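Local coordinates for protein glycosyl transferase (Staphylococcus aureus, PDB 5TZJ) that belongs to glycosyl transferase family 2 and holds uridine-diphosphate-N-acetylglucosamine in a pocket beside the mixed sheet of its N-terminal part, at residues D93-K98 / Y200-K205; L116-K121 / S193-K198; G127-M132 / I148-P153. All blocks are in the same frame, centred on the assembly; numbering follows the deposited sequence.

Contact 1: residues D93-K98 / Y200-K205; sequences DDYINK and YYYATK. With UD1 (uridine-diphosphate-N-acetylglucosamine), chain C.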
loop_
_atom_site.group_PDB
_atom_site.type_symbol
_atom_site.label_atom_id
_atom_site.label_comp_id
_atom_site.label_asym_id
_atom_site.label_seq_id
_atom_site.Cartn_x
_atom_site.Cartn_y
_atom_site.Cartn_z
ATOM N N ASP A 93 1.809 7.706 14.849
ATOM C CA ASP A 93 1.005 8.917 14.890
ATOM C C ASP A 93 -0.479 8.644 14.658
ATOM O O ASP A 93 -1.252 9.596 14.483
ATOM C CB ASP A 93 1.526 9.908 13.850
ATOM C CG ASP A 93 1.601 9.288 12.450
ATOM O OD1 ASP A 93 1.344 8.060 12.330
ATOM O OD2 ASP A 93 1.943 10.003 11.478
ATOM N N ASP A 94 -0.902 7.379 14.650
ATOM C CA ASP A 94 -2.321 7.035 14.476
ATOM C C ASP A 94 -2.881 6.470 15.787
ATOM O O ASP A 94 -2.175 6.350 16.787
ATOM C CB ASP A 94 -2.501 6.054 13.311
ATOM C CG ASP A 94 -1.986 6.619 11.984
ATOM O OD1 ASP A 94 -1.970 7.866 11.840
ATOM O OD2 ASP A 94 -1.576 5.820 11.103
ATOM N N TYR A 95 -4.170 6.143 15.791
ATOM C CA TYR A 95 -4.763 5.434 16.918
ATOM C C TYR A 95 -5.947 4.633 16.399
ATOM O O TYR A 95 -6.293 4.705 15.217
ATOM C CB TYR A 95 -5.166 6.394 18.063
ATOM C CG TYR A 95 -5.942 7.609 17.604
ATOM C CD1 TYR A 95 -5.279 8.730 17.126
ATOM C CD2 TYR A 95 -7.335 7.635 17.651
ATOM C CE1 TYR A 95 -5.978 9.834 16.693
ATOM C CE2 TYR A 95 -8.036 8.745 17.234
ATOM C CZ TYR A 95 -7.340 9.833 16.742
ATOM O OH TYR A 95 -8.018 10.956 16.320
ATOM N N ILE A 96 -6.559 3.842 17.289
ATOM C CA ILE A 96 -7.589 2.895 16.877
ATOM C C ILE A 96 -8.791 2.986 17.823
ATOM O O ILE A 96 -8.680 3.414 18.978
ATOM C CB ILE A 96 -7.043 1.440 16.799
ATOM C CG1 ILE A 96 -6.593 0.936 18.168
ATOM C CG2 ILE A 96 -5.823 1.348 15.827
ATOM C CD1 ILE A 96 -6.347 -0.561 18.221
ATOM N N ASN A 97 -9.953 2.593 17.298
ATOM C CA ASN A 97 -11.194 2.599 18.071
ATOM C C ASN A 97 -11.099 1.639 19.252
ATOM O O ASN A 97 -10.436 0.604 19.184
ATOM C CB ASN A 97 -12.364 2.193 17.159
ATOM C CG ASN A 97 -13.715 2.314 17.836
ATOM O OD1 ASN A 97 -13.981 1.701 18.880
ATOM N ND2 ASN A 97 -14.586 3.116 17.236
ATOM N N LYS A 98 -11.808 1.961 20.342
ATOM C CA LYS A 98 -11.662 1.147 21.545
ATOM C C LYS A 98 -12.262 -0.249 21.378
ATOM O O LYS A 98 -11.842 -1.179 22.075
ATOM C CB LYS A 98 -12.283 1.866 22.748
ATOM C CG LYS A 98 -13.780 1.751 22.790
ATOM C CD LYS A 98 -14.368 2.418 24.025
ATOM C CE LYS A 98 -14.916 3.793 23.683
ATOM N NZ LYS A 98 -16.011 3.702 22.663
ATOM N N TYR A 200 -12.558 2.283 12.560
ATOM C CA TYR A 200 -11.610 1.555 13.414
ATOM C C TYR A 200 -10.212 2.158 13.422
ATOM O O TYR A 200 -9.638 2.373 14.496
ATOM C CB TYR A 200 -11.536 0.075 12.995
ATOM C CG TYR A 200 -12.838 -0.661 13.263
ATOM C CD1 TYR A 200 -13.182 -1.069 14.556
ATOM C CD2 TYR A 200 -13.739 -0.907 12.238
ATOM C CE1 TYR A 200 -14.392 -1.734 14.813
ATOM C CE2 TYR A 200 -14.954 -1.545 12.482
ATOM C CZ TYR A 200 -15.272 -1.970 13.762
ATOM O OH TYR A 200 -16.462 -2.628 13.984
ATOM N N TYR A 201 -9.645 2.426 12.250
ATOM C CA TYR A 201 -8.282 2.922 12.145
ATOM C C TYR A 201 -8.321 4.433 11.870
ATOM O O TYR A 201 -8.717 4.874 10.778
ATOM C CB TYR A 201 -7.518 2.145 11.063
ATOM C CG TYR A 201 -6.037 2.441 11.111
ATOM C CD1 TYR A 201 -5.533 3.598 10.547
ATOM C CD2 TYR A 201 -5.146 1.589 11.772
ATOM C CE1 TYR A 201 -4.193 3.913 10.652
ATOM C CE2 TYR A 201 -3.808 1.883 11.843
ATOM C CZ TYR A 201 -3.337 3.051 11.290
ATOM O OH TYR A 201 -1.995 3.367 11.375
ATOM N N TYR A 202 -7.877 5.226 12.840
ATOM C CA TYR A 202 -7.767 6.673 12.661
ATOM C C TYR A 202 -6.365 7.051 12.194
ATOM O O TYR A 202 -5.369 6.823 12.903
ATOM C CB TYR A 202 -8.116 7.410 13.956
ATOM C CG TYR A 202 -9.502 7.109 14.429
ATOM C CD1 TYR A 202 -9.738 6.056 15.301
ATOM C CD2 TYR A 202 -10.577 7.856 13.995
ATOM C CE1 TYR A 202 -11.014 5.763 15.750
ATOM C CE2 TYR A 202 -11.869 7.578 14.443
ATOM C CZ TYR A 202 -12.076 6.523 15.314
ATOM O OH TYR A 202 -13.336 6.231 15.760
ATOM N N ALA A 203 -6.289 7.651 11.016
ATOM C CA ALA A 203 -5.029 8.073 10.423
ATOM C C ALA A 203 -4.957 9.598 10.493
ATOM O O ALA A 203 -5.848 10.295 9.991
ATOM C CB ALA A 203 -4.916 7.551 8.990
ATOM N N THR A 204 -3.924 10.108 11.160
ATOM C CA THR A 204 -3.755 11.531 11.389
ATOM C C THR A 204 -2.873 12.167 10.315
ATOM O O THR A 204 -2.225 11.491 9.515
ATOM C CB THR A 204 -3.136 11.772 12.763
ATOM O OG1 THR A 204 -1.934 10.982 12.883
ATOM C CG2 THR A 204 -4.119 11.402 13.869
ATOM N N LYS A 205 -2.849 13.499 10.318
ATOM C CA LYS A 205 -1.814 14.267 9.625
ATOM C C LYS A 205 -1.212 15.257 10.620
ATOM O O LYS A 205 -1.699 16.383 10.771
ATOM C CB LYS A 205 -2.354 14.969 8.387
ATOM C CG LYS A 205 -1.380 14.852 7.217
ATOM C CD LYS A 205 -0.875 13.388 7.073
ATOM C CE LYS A 205 0.208 13.233 6.011
ATOM N NZ LYS A 205 -0.167 13.869 4.721
HETATM C "C1'" UD1 C . 1.939 6.068 5.247
HETATM C "C2'" UD1 C . 1.385 4.686 5.570
HETATM C "C3'" UD1 C . 2.434 3.982 6.364
HETATM C "C4'" UD1 C . 3.536 3.664 5.415
HETATM C "C5'" UD1 C . 4.225 4.980 5.051
HETATM C "C6'" UD1 C . 5.331 4.746 4.064
HETATM C "C7'" UD1 C . -1.122 4.814 5.554
HETATM C "C8'" UD1 C . -1.073 4.765 4.037
HETATM N "N2'" UD1 C . 0.101 4.793 6.316
HETATM O "O1'" UD1 C . 2.067 6.725 6.453
HETATM O "O3'" UD1 C . 1.916 2.811 7.056
HETATM O "O4'" UD1 C . 4.440 2.754 6.010
HETATM O "O5'" UD1 C . 3.237 5.935 4.477
HETATM O "O6'" UD1 C . 4.896 3.852 3.069
HETATM O "O7'" UD1 C . -2.148 4.893 6.129
HETATM N N1 UD1 C . 9.063 5.145 10.961
HETATM C C2 UD1 C . 10.203 4.269 11.352
HETATM N N3 UD1 C . 11.591 4.569 10.878
HETATM C C4 UD1 C . 11.801 5.727 10.016
HETATM C C5 UD1 C . 10.646 6.591 9.603
HETATM C C6 UD1 C . 9.278 6.282 10.083
HETATM O O2 UD1 C . 10.009 3.343 12.044
HETATM O O4 UD1 C . 12.902 5.967 9.640
HETATM C C1B UD1 C . 7.737 4.786 11.393
HETATM C C2B UD1 C . 6.846 6.024 11.959
HETATM O "O2'" UD1 C . 7.209 6.269 13.375
HETATM C C3B UD1 C . 5.587 5.634 11.763
HETATM C C4B UD1 C . 5.615 4.720 10.520
HETATM O O4B UD1 C . 7.090 4.329 10.322
HETATM O O3B UD1 C . 5.094 4.763 12.891
HETATM C C5B UD1 C . 5.173 5.339 9.314
HETATM O O5B UD1 C . 5.969 6.460 9.039
HETATM P PA UD1 C . 5.167 7.871 8.742
HETATM O O1A UD1 C . 6.129 9.030 8.768
HETATM O O2A UD1 C . 4.046 8.049 9.751
HETATM O O3A UD1 C . 4.513 7.630 7.227
HETATM P PB UD1 C . 3.013 8.062 6.681
HETATM O O1B UD1 C . 2.265 8.991 7.611
HETATM O O2B UD1 C . 3.390 8.813 5.413
HETATM O O HOH W 1 -0.425 9.112 9.783
#
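Tyr95 and Tyr202 form the hydrogen-bonded pair that joins strand 95-96 to strand 201-203 in antiparallel fashion: Tyr95 N reaches Tyr202 O at 3.2 Å, and Tyr202 N returns to Tyr95 O at 2.9 Å. Beyond the non-hydrogen-bonded pair Ile96-Tyr201, Asn97 N continues the pairing to Tyr200 O (2.8 Å).

Aromatic packing covers one face of the pair. Having CG between the backbone N and the carbonyl carbon (chi1 48°) turns the Tyr95 ring so that Tyr202 CB sits over one of its faces, toward the rim, in a CH-pi contact 3.8 Å from the centroid. The two ring planes are only 17° apart but slid past each other, with little overlap. On the other face, Ile96 CG2 packs against Tyr201 CD2.

Polar side chains gather around Asp94. Its OD2 accepts a short bond from Tyr201 OH (2.5 Å) through the anti lone pair, the carboxylate standing nearly upright to the ring; the same hydroxyl is bonded to the backbone N of Asp91. Asp94 OD1 is approached from above the carboxylate plane by Thr204 N at 3.1 Å, and water 1 bridges Asp94 OD1 and Thr204 O. Held at both oxygens, the carboxylate probably has little freedom to rotate.

Next door, Asp93 OD2 comes within 3.4 Å of UD1 O2A and forms a salt bridge with Arg206. Asp91 and Asp93 fit the Asp-X-Asp pattern of GT-A glycosyltransferases, and the strand pair starts directly after it, beside the diphosphate of UD1.

Contact 2: residues L116-K121 / S193-K198; sequences LLIKMK and SVLSDK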
loop_
_atom_site.group_PDB
_atom_site.type_symbol
_atom_site.label_atom_id
_atom_site.label_comp_id
_atom_site.label_asym_id
_atom_site.label_seq_id
_atom_site.Cartn_x
_atom_site.Cartn_y
_atom_site.Cartn_z
ATOM N N LEU A 116 -7.872 -9.122 7.335
ATOM C CA LEU A 116 -9.088 -8.382 7.673
ATOM C C LEU A 116 -8.809 -6.900 7.469
ATOM O O LEU A 116 -8.001 -6.310 8.191
ATOM C CB LEU A 116 -9.548 -8.662 9.106
ATOM C CG LEU A 116 -10.774 -7.920 9.662
ATOM C CD1 LEU A 116 -12.084 -8.073 8.803
ATOM C CD2 LEU A 116 -11.064 -8.361 11.070
ATOM N N LEU A 117 -9.479 -6.310 6.494
ATOM C CA LEU A 117 -9.439 -4.868 6.312
ATOM C C LEU A 117 -10.365 -4.253 7.340
ATOM O O LEU A 117 -11.456 -4.773 7.575
ATOM C CB LEU A 117 -9.894 -4.481 4.890
ATOM C CG LEU A 117 -8.848 -4.662 3.782
ATOM C CD1 LEU A 117 -8.688 -6.115 3.374
ATOM C CD2 LEU A 117 -9.123 -3.776 2.560
ATOM N N ILE A 118 -9.945 -3.136 7.942
ATOM C CA ILE A 118 -10.774 -2.445 8.921
ATOM C C ILE A 118 -10.927 -0.993 8.501
ATOM O O ILE A 118 -9.971 -0.365 8.031
ATOM C CB ILE A 118 -10.201 -2.561 10.339
ATOM C CG1 ILE A 118 -8.750 -2.042 10.378
ATOM C CG2 ILE A 118 -10.333 -3.997 10.847
ATOM C CD1 ILE A 118 -8.192 -2.038 11.809
ATOM N N LYS A 119 -12.148 -0.482 8.611
ATOM C CA LYS A 119 -12.470 0.809 8.022
ATOM C C LYS A 119 -11.622 1.906 8.653
ATOM O O LYS A 119 -11.457 1.961 9.874
ATOM C CB LYS A 119 -13.967 1.121 8.200
ATOM C CG LYS A 119 -14.337 2.486 7.657
ATOM C CD LYS A 119 -15.747 2.888 8.024
ATOM C CE LYS A 119 -16.767 1.999 7.402
ATOM N NZ LYS A 119 -18.154 2.384 7.863
ATOM N N MET A 120 -11.094 2.795 7.816
ATOM C CA MET A 120 -10.260 3.876 8.311
ATOM C C MET A 120 -11.010 5.206 8.283
ATOM O O MET A 120 -11.997 5.383 7.565
ATOM C CB MET A 120 -8.968 3.977 7.498
ATOM C CG MET A 120 -8.356 2.641 7.099
ATOM S SD MET A 120 -7.079 2.867 5.829
ATOM C CE MET A 120 -6.005 3.992 6.732
ATOM N N LYS A 121 -10.539 6.140 9.109
ATOM C CA LYS A 121 -11.059 7.498 9.139
ATOM C C LYS A 121 -9.897 8.478 9.120
ATOM O O LYS A 121 -8.931 8.313 9.881
ATOM C CB LYS A 121 -11.921 7.726 10.375
ATOM C CG LYS A 121 -12.207 9.192 10.674
ATOM C CD LYS A 121 -12.968 9.857 9.540
ATOM C CE LYS A 121 -13.403 11.261 9.940
ATOM N NZ LYS A 121 -14.059 11.227 11.258
ATOM N N SER A 193 -11.338 -10.256 4.142
ATOM C CA SER A 193 -12.630 -9.766 4.599
ATOM C C SER A 193 -12.521 -8.275 4.847
ATOM O O SER A 193 -11.430 -7.715 4.905
ATOM C CB SER A 193 -13.092 -10.469 5.882
ATOM O OG SER A 193 -12.850 -11.853 5.801
ATOM N N VAL A 194 -13.668 -7.635 5.010
ATOM C CA VAL A 194 -13.743 -6.198 5.222
ATOM C C VAL A 194 -14.716 -5.965 6.353
ATOM O O VAL A 194 -15.885 -6.386 6.272
ATOM C CB VAL A 194 -14.192 -5.435 3.966
ATOM C CG1 VAL A 194 -14.151 -3.931 4.237
ATOM C CG2 VAL A 194 -13.291 -5.784 2.769
ATOM N N LEU A 195 -14.247 -5.299 7.402
ATOM C CA LEU A 195 -15.089 -4.956 8.539
ATOM C C LEU A 195 -15.277 -3.440 8.537
ATOM O O LEU A 195 -14.305 -2.691 8.686
ATOM C CB LEU A 195 -14.466 -5.481 9.833
ATOM C CG LEU A 195 -15.159 -5.283 11.168
ATOM C CD1 LEU A 195 -15.409 -6.593 11.844
ATOM C CD2 LEU A 195 -14.180 -4.561 11.987
ATOM N N SER A 196 -16.516 -2.994 8.299
ATOM C CA SER A 196 -16.817 -1.573 8.167
ATOM C C SER A 196 -17.852 -1.070 9.174
ATOM O O SER A 196 -18.465 -0.027 8.941
ATOM C CB SER A 196 -17.299 -1.275 6.752
ATOM O OG SER A 196 -16.226 -1.264 5.843
ATOM N N ASP A 197 -18.038 -1.759 10.306
ATOM C CA ASP A 197 -19.138 -1.407 11.206
ATOM C C ASP A 197 -18.946 -0.046 11.879
ATOM O O ASP A 197 -19.939 0.644 12.166
ATOM C CB ASP A 197 -19.326 -2.514 12.245
ATOM C CG ASP A 197 -19.966 -3.754 11.644
ATOM O OD1 ASP A 197 -20.287 -3.726 10.439
ATOM O OD2 ASP A 197 -20.166 -4.750 12.361
ATOM N N LYS A 198 -17.698 0.357 12.154
ATOM C CA LYS A 198 -17.432 1.729 12.580
ATOM C C LYS A 198 -16.070 2.178 12.052
ATOM O O LYS A 198 -15.409 1.473 11.277
ATOM C CB LYS A 198 -17.541 1.869 14.101
ATOM C CG LYS A 198 -16.679 0.914 14.871
ATOM C CD LYS A 198 -17.283 0.579 16.235
ATOM C CE LYS A 198 -18.483 -0.327 16.087
ATOM N NZ LYS A 198 -18.896 -0.944 17.371
#
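Strands 116-118 and 193-195 run parallel, their axes 4.6 Å apart and crossing at -27°, as neighbours in the mixed sheet of the GT-A-like fold. The bonds follow the usual parallel pattern: Leu117 N gives to Ser193 O (2.9 Å) and Leu117 O receives from Leu195 N (2.8 Å), straddling Val194, while Lys119 N donates to Leu195 O at 3.1 Å in a more bent bond. At Lys119 the strand loses its regular shape and changes partner, its carbonyl turning to the backbone of Tyr200 at the approach to strand 201-203.

Leu116, Ile118, Ser193 and Leu195 share one face of the sheet. Leu116 swings CG away from its own N (chi1 177°), which brings CD1 across to Leu195 CB at 3.7 Å and close to Ser193 CB. Leu195 CD2 reaches the CG2 branch of Ile118, a looser touch. Helix 100-111 covers this face, Phe107 meeting Leu116, Ser193 and Leu195; the Ser193 hydroxyl is bonded to Pro138 O and Ser113. On the other face Leu117 CD1 comes within 3.5 Å of Ser193 O, and Leu117 CB faces Val194 CG2. Thr150 and Phe133 pack on Leu117 and Val194 there.

Lys119 spans the turn that follows strand 193-195. Its chain starts extended, with CB and CD alongside Lys198 O, then bends at chi3 (-65°). CE is pressed tightly against Ser196 CB, whose hydroxyl is held by Phe133 O. The bend delivers the ammonium to a backbone carbonyl: Lys119 NZ donates to Ser196 O at 2.7 Å, from somewhat outside the carbonyl plane.

Contact 3: residues G127-M132 / I148-P153; sequences GVPQSM and IYTLSP. With UD1 (uridine-diphosphate-N-acetylglucosamine), chain C.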
loop_
_atom_site.group_PDB
_atom_site.type_symbol
_atom_site.label_atom_id
_atom_site.label_comp_id
_atom_site.label_asym_id
_atom_site.label_seq_id
_atom_site.Cartn_x
_atom_site.Cartn_y
_atom_site.Cartn_z
ATOM N N GLY A 127 -6.218 12.262 4.026
ATOM C CA GLY A 127 -7.050 11.499 3.115
ATOM C C GLY A 127 -6.866 10.009 3.352
ATOM O O GLY A 127 -5.763 9.540 3.600
ATOM N N VAL A 128 -7.964 9.272 3.281
ATOM C CA VAL A 128 -7.914 7.836 3.518
ATOM C C VAL A 128 -8.773 7.118 2.480
ATOM O O VAL A 128 -9.837 7.632 2.104
ATOM C CB VAL A 128 -8.357 7.512 4.956
ATOM C CG1 VAL A 128 -8.724 6.095 5.068
ATOM C CG2 VAL A 128 -7.257 7.834 5.980
ATOM N N PRO A 129 -8.355 5.944 1.982
ATOM C CA PRO A 129 -9.197 5.198 1.040
ATOM C C PRO A 129 -10.561 4.883 1.639
ATOM O O PRO A 129 -10.678 4.536 2.814
ATOM C CB PRO A 129 -8.392 3.915 0.791
ATOM C CG PRO A 129 -7.530 3.786 1.948
ATOM C CD PRO A 129 -7.123 5.188 2.279
ATOM N N GLN A 130 -11.602 4.990 0.815
ATOM C CA GLN A 130 -12.951 4.684 1.280
ATOM C C GLN A 130 -13.742 3.777 0.360
ATOM O O GLN A 130 -14.747 3.216 0.817
ATOM C CB GLN A 130 -13.756 5.973 1.491
ATOM C CG GLN A 130 -13.177 6.900 2.544
ATOM C CD GLN A 130 -13.512 8.350 2.265
ATOM O OE1 GLN A 130 -14.273 8.970 2.999
ATOM N NE2 GLN A 130 -12.946 8.895 1.192
ATOM N N SER A 131 -13.336 3.602 -0.908
ATOM C CA SER A 131 -14.173 2.901 -1.877
ATOM C C SER A 131 -14.363 1.425 -1.543
ATOM O O SER A 131 -15.369 0.840 -1.962
ATOM C CB SER A 131 -13.587 3.028 -3.284
ATOM O OG SER A 131 -12.448 2.196 -3.448
ATOM N N MET A 132 -13.445 0.812 -0.794
ATOM C CA MET A 132 -13.603 -0.581 -0.393
ATOM C C MET A 132 -14.260 -0.745 0.982
ATOM O O MET A 132 -14.396 -1.870 1.463
ATOM C CB MET A 132 -12.240 -1.304 -0.419
ATOM C CG MET A 132 -11.225 -0.897 0.662
ATOM S SD MET A 132 -10.729 0.830 0.507
ATOM C CE MET A 132 -9.955 0.789 -1.134
ATOM N N ILE A 148 -7.535 -3.690 -3.901
ATOM C CA ILE A 148 -6.237 -3.357 -4.453
ATOM C C ILE A 148 -5.945 -1.859 -4.368
ATOM O O ILE A 148 -4.779 -1.452 -4.473
ATOM C CB ILE A 148 -6.163 -3.894 -5.891
ATOM C CG1 ILE A 148 -4.713 -3.995 -6.339
ATOM C CG2 ILE A 148 -6.908 -2.970 -6.853
ATOM C CD1 ILE A 148 -4.521 -4.827 -7.622
ATOM N N TYR A 149 -6.962 -1.018 -4.198
ATOM C CA TYR A 149 -6.770 0.408 -3.993
ATOM C C TYR A 149 -6.330 0.767 -2.574
ATOM O O TYR A 149 -6.109 1.958 -2.321
ATOM C CB TYR A 149 -8.037 1.164 -4.382
ATOM C CG TYR A 149 -8.160 1.138 -5.898
ATOM C CD1 TYR A 149 -8.703 0.038 -6.549
ATOM C CD2 TYR A 149 -7.651 2.170 -6.680
ATOM C CE1 TYR A 149 -8.784 -0.015 -7.957
ATOM C CE2 TYR A 149 -7.729 2.126 -8.115
ATOM C CZ TYR A 149 -8.270 1.018 -8.726
ATOM O OH TYR A 149 -8.322 0.938 -10.111
ATOM N N THR A 150 -6.135 -0.221 -1.675
ATOM C CA THR A 150 -5.565 0.043 -0.351
ATOM C C THR A 150 -4.507 -1.016 -0.018
ATOM O O THR A 150 -4.830 -2.174 0.254
ATOM C CB THR A 150 -6.646 0.156 0.747
ATOM O OG1 THR A 150 -5.995 0.397 2.010
ATOM C CG2 THR A 150 -7.513 -1.086 0.867
ATOM N N LEU A 151 -3.229 -0.606 -0.070
ATOM C CA LEU A 151 -2.092 -1.490 0.156
ATOM C C LEU A 151 -1.314 -1.130 1.420
ATOM O O LEU A 151 -0.271 -1.733 1.686
ATOM C CB LEU A 151 -1.154 -1.483 -1.084
ATOM C CG LEU A 151 -1.918 -1.865 -2.355
ATOM C CD1 LEU A 151 -0.998 -1.775 -3.594
ATOM C CD2 LEU A 151 -2.486 -3.260 -2.154
ATOM N N SER A 152 -1.806 -0.182 2.213
ATOM C CA SER A 152 -1.139 0.167 3.442
ATOM C C SER A 152 -1.168 -1.035 4.387
ATOM O O SER A 152 -1.988 -1.952 4.226
ATOM C CB SER A 152 -1.827 1.372 4.068
ATOM O OG SER A 152 -3.142 1.026 4.503
ATOM N N PRO A 153 -0.279 -1.082 5.371
ATOM C CA PRO A 153 -0.246 -2.259 6.245
ATOM C C PRO A 153 -1.188 -2.162 7.444
ATOM O O PRO A 153 -1.138 -3.031 8.335
ATOM C CB PRO A 153 1.229 -2.288 6.683
ATOM C CG PRO A 153 1.627 -0.838 6.744
ATOM C CD PRO A 153 0.864 -0.174 5.597
HETATM C "C1'" UD1 C . 1.939 6.068 5.247
HETATM C "C2'" UD1 C . 1.385 4.686 5.570
HETATM C "C3'" UD1 C . 2.434 3.982 6.364
HETATM C "C4'" UD1 C . 3.536 3.664 5.415
HETATM C "C5'" UD1 C . 4.225 4.980 5.051
HETATM C "C6'" UD1 C . 5.331 4.746 4.064
HETATM C "C7'" UD1 C . -1.122 4.814 5.554
HETATM C "C8'" UD1 C . -1.073 4.765 4.037
HETATM N "N2'" UD1 C . 0.101 4.793 6.316
HETATM O "O1'" UD1 C . 2.067 6.725 6.453
HETATM O "O3'" UD1 C . 1.916 2.811 7.056
HETATM O "O4'" UD1 C . 4.440 2.754 6.010
HETATM O "O5'" UD1 C . 3.237 5.935 4.477
HETATM O "O6'" UD1 C . 4.896 3.852 3.069
HETATM O "O7'" UD1 C . -2.148 4.893 6.129
HETATM N N1 UD1 C . 9.063 5.145 10.961
HETATM C C2 UD1 C . 10.203 4.269 11.352
HETATM N N3 UD1 C . 11.591 4.569 10.878
HETATM C C4 UD1 C . 11.801 5.727 10.016
HETATM C C5 UD1 C . 10.646 6.591 9.603
HETATM C C6 UD1 C . 9.278 6.282 10.083
HETATM O O2 UD1 C . 10.009 3.343 12.044
HETATM O O4 UD1 C . 12.902 5.967 9.640
HETATM C C1B UD1 C . 7.737 4.786 11.393
HETATM C C2B UD1 C . 6.846 6.024 11.959
HETATM O "O2'" UD1 C . 7.209 6.269 13.375
HETATM C C3B UD1 C . 5.587 5.634 11.763
HETATM C C4B UD1 C . 5.615 4.720 10.520
HETATM O O4B UD1 C . 7.090 4.329 10.322
HETATM O O3B UD1 C . 5.094 4.763 12.891
HETATM C C5B UD1 C . 5.173 5.339 9.314
HETATM O O5B UD1 C . 5.969 6.460 9.039
HETATM P PA UD1 C . 5.167 7.871 8.742
HETATM O O1A UD1 C . 6.129 9.030 8.768
HETATM O O2A UD1 C . 4.046 8.049 9.751
HETATM O O3A UD1 C . 4.513 7.630 7.227
HETATM P PB UD1 C . 3.013 8.062 6.681
HETATM O O1B UD1 C . 2.265 8.991 7.611
HETATM O O2B UD1 C . 3.390 8.813 5.413
#
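Thr150 OG1, already hydrogen-bonded to Lys155 NZ, meets the ring of Pro129 at CG, 3.7 Å away. The two side chains stand at about a right angle, and the rest of the contact between 127-132 and 148-153 is mostly apolar.

Met132 supplies most of it. Bends at chi2 (-63°) and chi3 (-62°) curl its chain around the Thr150 methyl, so that Met132 CG and CE both lie 3.7 Å from Thr150 CG2 and SD sits just beyond. The same CE also touches Tyr149 CB at 3.8 Å. The Tyr149 ring points off from Met132 and makes a cation-pi contact with Arg146, which also packs on Met132 and is bonded to Ser131 OG. Met132 rests on Leu117 and Pro129 on Met120, joining the first loop to strand 115-122.

Two residues farther along, the second loop meets the ligand. Ser152 CB packs on the acetyl methyl C8' of UD1 at 3.5 Å, and Pro153 CD comes equally near O3' of the N-acetylglucosamine. The loop that packs on 127-132 through Tyr149 and Thr150 goes on to line the N-acetylglucosamine end of the UD1 pocket.

In the fold
Following the chain from the N terminus past strands 3-9 to 86-89, strand 95-96 pairs with 200-205, and contact 1 closes the widest loop. Within it, after helix 100-111, strand 115-122 is joined by 193-198 in contact 2. Inside that again, the loops before and after strand 139-140 meet in contact 3. The three are nested without crossing. Strand 115-122 links them: contacts 1 and 2 share a sheet, with Lys119 and Lys121 bonded to Tyr200 and Tyr201, while Leu117 and Met120 pack on the loops of contact 3. Two contacts touch UD1, contact 1 at the diphosphate, contact 3 at the N-acetylglucosamine.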